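Local structure of IclR transcriptional regulator (Thermotoga maritima, 1MKM) at residues I83-D86 and H87-I91; E179-R182 and K183-Y186. The protein probably binds DNA as a transcriptional regulator of the IclR family, with a winged helix-turn-helix domain and a zinc-binding C-terminal domain. All blocks are in the same frame, centred on the assembly; numbering follows the deposited sequence.

From the N terminus the chain runs through the helices of the helix-turn-helix domain, which probably bind DNA, and helix 66-75 before entering helix 79-93, where contact 1 joins two successive turns. It then lays down strands 98-105 and 108-115, passes further helices, and reaches contact 2 at the end of helix 171-184, just ahead of strand 187-190, outermost in the sheet within this chain. Both contacts are local and close no long loop; they follow in series, neither nesting nor crossing, their centres 23 Å apart. Both belong to the C-terminal domain, and both have side chains on helix 226-246: contact 1 through I83, H87 and I91, contact 2 through Y186.

Contact 1: residues I83-D86 and H87-I91; sequences IAHD and HLVDI
V89 sets its CG2 methyl over one face of the H85 imidazole, a CH-pi contact between residues one helical turn apart. The methyl is 3.9 Å from the ring centroid and 29° off the normal; its nearest ring atom is H85 NE2, 3.5 Å from V89 CG2. With CG anti to the backbone N (chi1 -171°), the H85 ring swings along the helix to meet that methyl. An apolar pair, A84 CB and L88 CG, stands at 4.4 Å, and L88 goes on to pack against V99, L101 and V115 of the sheet.

Backbone bonds carry the helix through this turn. L88 N bonds to A84 O, V89 N to H85 O and D90 N to D86 O, each from residue i+4 back to residue i, the last at 2.8 Å from D90 N to D86 O. H87 N and L88 N add weak, bent bonds to A84 O and H85 O respectively.

The polar ends of H85 and D90 find their partners beyond this stretch. ND1 of H85 bonds to D113 of strand 108-115, which helps fix the ring's rotation, and D90 OD2 forms salt bridges with both K239 and R94. H87 turns a ring edge to A84 O, its CB 3.4 Å from that oxygen, and lies against K239 and E242 of helix 226-246. An alanine here removes the imidazole that rests on K239 and E242, and would probably leave a gap between this helix and helix 226-246.

The chemistry thus divides round the helix: L88 is apolar against the sheet, H85 ties to the sheet and D90 to helix 226-246 by polar groups, and three i+4 to i bonds carry the backbone, while H87 ND1 is buried without a partner in the model.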
# COMPACT_ATOMS: atom_id res chain seq x y z
N ILE B 83 -7.04 32.04 -3.52
CA ILE B 83 -7.88 32.70 -4.49
C ILE B 83 -7.86 31.95 -5.82
O ILE B 83 -8.81 32.01 -6.60
CB ILE B 83 -7.39 34.14 -4.73
CG1 ILE B 83 -7.92 35.06 -3.64
CG2 ILE B 83 -7.81 34.64 -6.10
CD1 ILE B 83 -7.53 36.49 -3.86
N ALA B 84 -6.78 31.21 -6.06
CA ALA B 84 -6.64 30.50 -7.32
C ALA B 84 -6.76 28.97 -7.26
O ALA B 84 -7.34 28.37 -8.16
CB ALA B 84 -5.30 30.89 -7.96
N HIS B 85 -6.24 28.35 -6.21
CA HIS B 85 -6.27 26.90 -6.15
C HIS B 85 -7.37 26.14 -6.88
O HIS B 85 -7.07 25.19 -7.60
CB HIS B 85 -6.24 26.39 -4.71
CG HIS B 85 -6.05 24.90 -4.65
ND1 HIS B 85 -4.89 24.29 -5.06
CD2 HIS B 85 -6.91 23.91 -4.33
CE1 HIS B 85 -5.04 22.98 -5.00
NE2 HIS B 85 -6.26 22.72 -4.56
N ASP B 86 -8.64 26.51 -6.71
CA ASP B 86 -9.70 25.78 -7.38
C ASP B 86 -9.76 25.99 -8.88
O ASP B 86 -10.05 25.06 -9.64
CB ASP B 86 -11.06 26.08 -6.74
CG ASP B 86 -11.18 25.50 -5.35
OD1 ASP B 86 -10.63 24.41 -5.13
OD2 ASP B 86 -11.83 26.12 -4.48
N HIS B 87 -9.48 27.21 -9.32
CA HIS B 87 -9.47 27.48 -10.74
C HIS B 87 -8.39 26.60 -11.36
O HIS B 87 -8.50 26.18 -12.50
CB HIS B 87 -9.18 28.95 -11.00
CG HIS B 87 -10.29 29.85 -10.55
ND1 HIS B 87 -10.71 29.91 -9.24
CD2 HIS B 87 -11.08 30.71 -11.24
CE1 HIS B 87 -11.71 30.77 -9.14
NE2 HIS B 87 -11.95 31.27 -10.34
N LEU B 88 -7.35 26.32 -10.58
CA LEU B 88 -6.26 25.48 -11.06
C LEU B 88 -6.75 24.05 -11.18
O LEU B 88 -6.53 23.40 -12.20
CB LEU B 88 -5.07 25.56 -10.10
CG LEU B 88 -4.51 26.97 -9.84
CD1 LEU B 88 -3.41 26.88 -8.79
CD2 LEU B 88 -3.96 27.58 -11.14
N VAL B 89 -7.44 23.56 -10.15
CA VAL B 89 -7.97 22.21 -10.18
C VAL B 89 -8.93 22.09 -11.37
O VAL B 89 -8.97 21.07 -12.05
CB VAL B 89 -8.71 21.85 -8.86
CG1 VAL B 89 -9.22 20.43 -8.91
CG2 VAL B 89 -7.76 22.02 -7.67
N ASP B 90 -9.68 23.16 -11.62
CA ASP B 90 -10.62 23.13 -12.74
C ASP B 90 -9.86 23.09 -14.07
O ASP B 90 -10.22 22.31 -14.97
CB ASP B 90 -11.57 24.33 -12.66
CG ASP B 90 -12.69 24.28 -13.71
OD1 ASP B 90 -13.20 23.18 -14.04
OD2 ASP B 90 -13.07 25.36 -14.19
N ILE B 91 -8.82 23.90 -14.19
CA ILE B 91 -8.02 23.93 -15.41
C ILE B 91 -7.45 22.55 -15.68
O ILE B 91 -7.31 22.15 -16.83
CB ILE B 91 -6.85 24.94 -15.32
CG1 ILE B 91 -7.39 26.35 -15.06
CG2 ILE B 91 -6.03 24.91 -16.61
CD1 ILE B 91 -6.32 27.40 -14.89

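Contact 2: residues E179-R182 and K183-Y186; sequences EKIR and KRGY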
# COMPACT_ATOMS: atom_id res chain seq x y z
N GLU B 179 7.11 41.12 -26.46
CA GLU B 179 6.07 41.94 -27.06
C GLU B 179 5.04 41.06 -27.75
O GLU B 179 3.83 41.31 -27.66
CB GLU B 179 6.68 42.94 -28.04
CG GLU B 179 5.87 44.21 -28.18
CD GLU B 179 6.66 45.33 -28.82
OE1 GLU B 179 7.07 45.18 -29.99
OE2 GLU B 179 6.88 46.36 -28.14
N LYS B 180 5.52 40.03 -28.45
CA LYS B 180 4.63 39.10 -29.13
C LYS B 180 3.65 38.62 -28.06
O LYS B 180 2.45 38.49 -28.30
CB LYS B 180 5.40 37.89 -29.66
CG LYS B 180 6.77 38.18 -30.24
CD LYS B 180 7.35 36.91 -30.84
CE LYS B 180 8.83 37.01 -31.14
NZ LYS B 180 9.35 35.69 -31.58
N ILE B 181 4.20 38.35 -26.89
CA ILE B 181 3.41 37.87 -25.76
C ILE B 181 2.40 38.93 -25.37
O ILE B 181 1.23 38.61 -25.11
CB ILE B 181 4.33 37.53 -24.58
CG1 ILE B 181 5.29 36.41 -24.99
CG2 ILE B 181 3.51 37.10 -23.38
CD1 ILE B 181 6.42 36.16 -24.02
N ARG B 182 2.83 40.19 -25.32
CA ARG B 182 1.91 41.27 -24.97
C ARG B 182 0.80 41.24 -26.02
O ARG B 182 -0.37 41.46 -25.71
CB ARG B 182 2.64 42.62 -25.03
CG ARG B 182 3.95 42.65 -24.26
CD ARG B 182 4.63 44.02 -24.36
NE ARG B 182 5.93 44.04 -23.71
CZ ARG B 182 6.70 45.12 -23.61
NH1 ARG B 182 6.30 46.27 -24.14
NH2 ARG B 182 7.88 45.05 -23.00
N LYS B 183 1.19 40.94 -27.26
CA LYS B 183 0.26 40.85 -28.37
C LYS B 183 -0.79 39.77 -28.12
O LYS B 183 -1.95 40.07 -27.83
CB LYS B 183 1.03 40.55 -29.67
CG LYS B 183 0.18 40.08 -30.86
CD LYS B 183 -0.97 41.04 -31.18
CE LYS B 183 -1.47 40.88 -32.62
NZ LYS B 183 -1.86 39.48 -32.98
N ARG B 184 -0.38 38.50 -28.23
CA ARG B 184 -1.29 37.39 -28.02
C ARG B 184 -2.00 37.50 -26.68
O ARG B 184 -3.21 37.27 -26.58
CB ARG B 184 -0.54 36.06 -28.09
CG ARG B 184 0.10 35.77 -29.44
CD ARG B 184 0.58 34.33 -29.53
NE ARG B 184 1.53 34.00 -28.48
CZ ARG B 184 2.70 34.61 -28.31
NH1 ARG B 184 3.05 35.59 -29.13
NH2 ARG B 184 3.51 34.24 -27.33
N GLY B 185 -1.24 37.88 -25.65
CA GLY B 185 -1.78 38.01 -24.32
C GLY B 185 -1.35 36.83 -23.47
O GLY B 185 -1.84 36.64 -22.35
N TYR B 186 -0.44 36.01 -24.00
CA TYR B 186 0.08 34.84 -23.30
C TYR B 186 1.41 34.42 -23.91
O TYR B 186 1.83 34.96 -24.94
CB TYR B 186 -0.91 33.67 -23.40
CG TYR B 186 -1.22 33.24 -24.81
CD1 TYR B 186 -2.30 33.79 -25.51
CD2 TYR B 186 -0.43 32.29 -25.46
CE1 TYR B 186 -2.59 33.41 -26.82
CE2 TYR B 186 -0.70 31.90 -26.77
CZ TYR B 186 -1.78 32.47 -27.44
OH TYR B 186 -2.06 32.09 -28.73
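The end of the R184 side chain comes back alongside K180 and I181 on the last turn of helix 171-184. Its CB sits 3.6 Å above one face of the Y186 ring, offset toward the rim. CG, beside the backbone N, passes near K180 O, an oxygen whose modelled place is doubtful. A bend at chi3 (-58°) then turns the guanidinium back over the helix. NH1 ends 3.3 Å from K180 CB, which lies in the guanidinium plane at its edge; Y186 CE2 also meets the edge in plane. NH2 comes obliquely to I181 CG1, at 3.7 Å.

Main-chain bonds close the turn. K183 N bonds to E179 O at 2.7 Å, in the carbonyl plane, and G185 N bonds to I181 O at 2.6 Å. G185 leaves the helix with positive phi (104°), where a CB would jam against the R184 carbonyl oxygen, and the turn brings Y186 O back to I181 CA at 3.4 Å, a CA-H...O contact.

Beyond the turn, I181 and R182 rest on A144 in a loop, Y186 packs on E230 and S233 of helix 226-246, and the chain enters strand 187-190, outermost in the sheet within this chain.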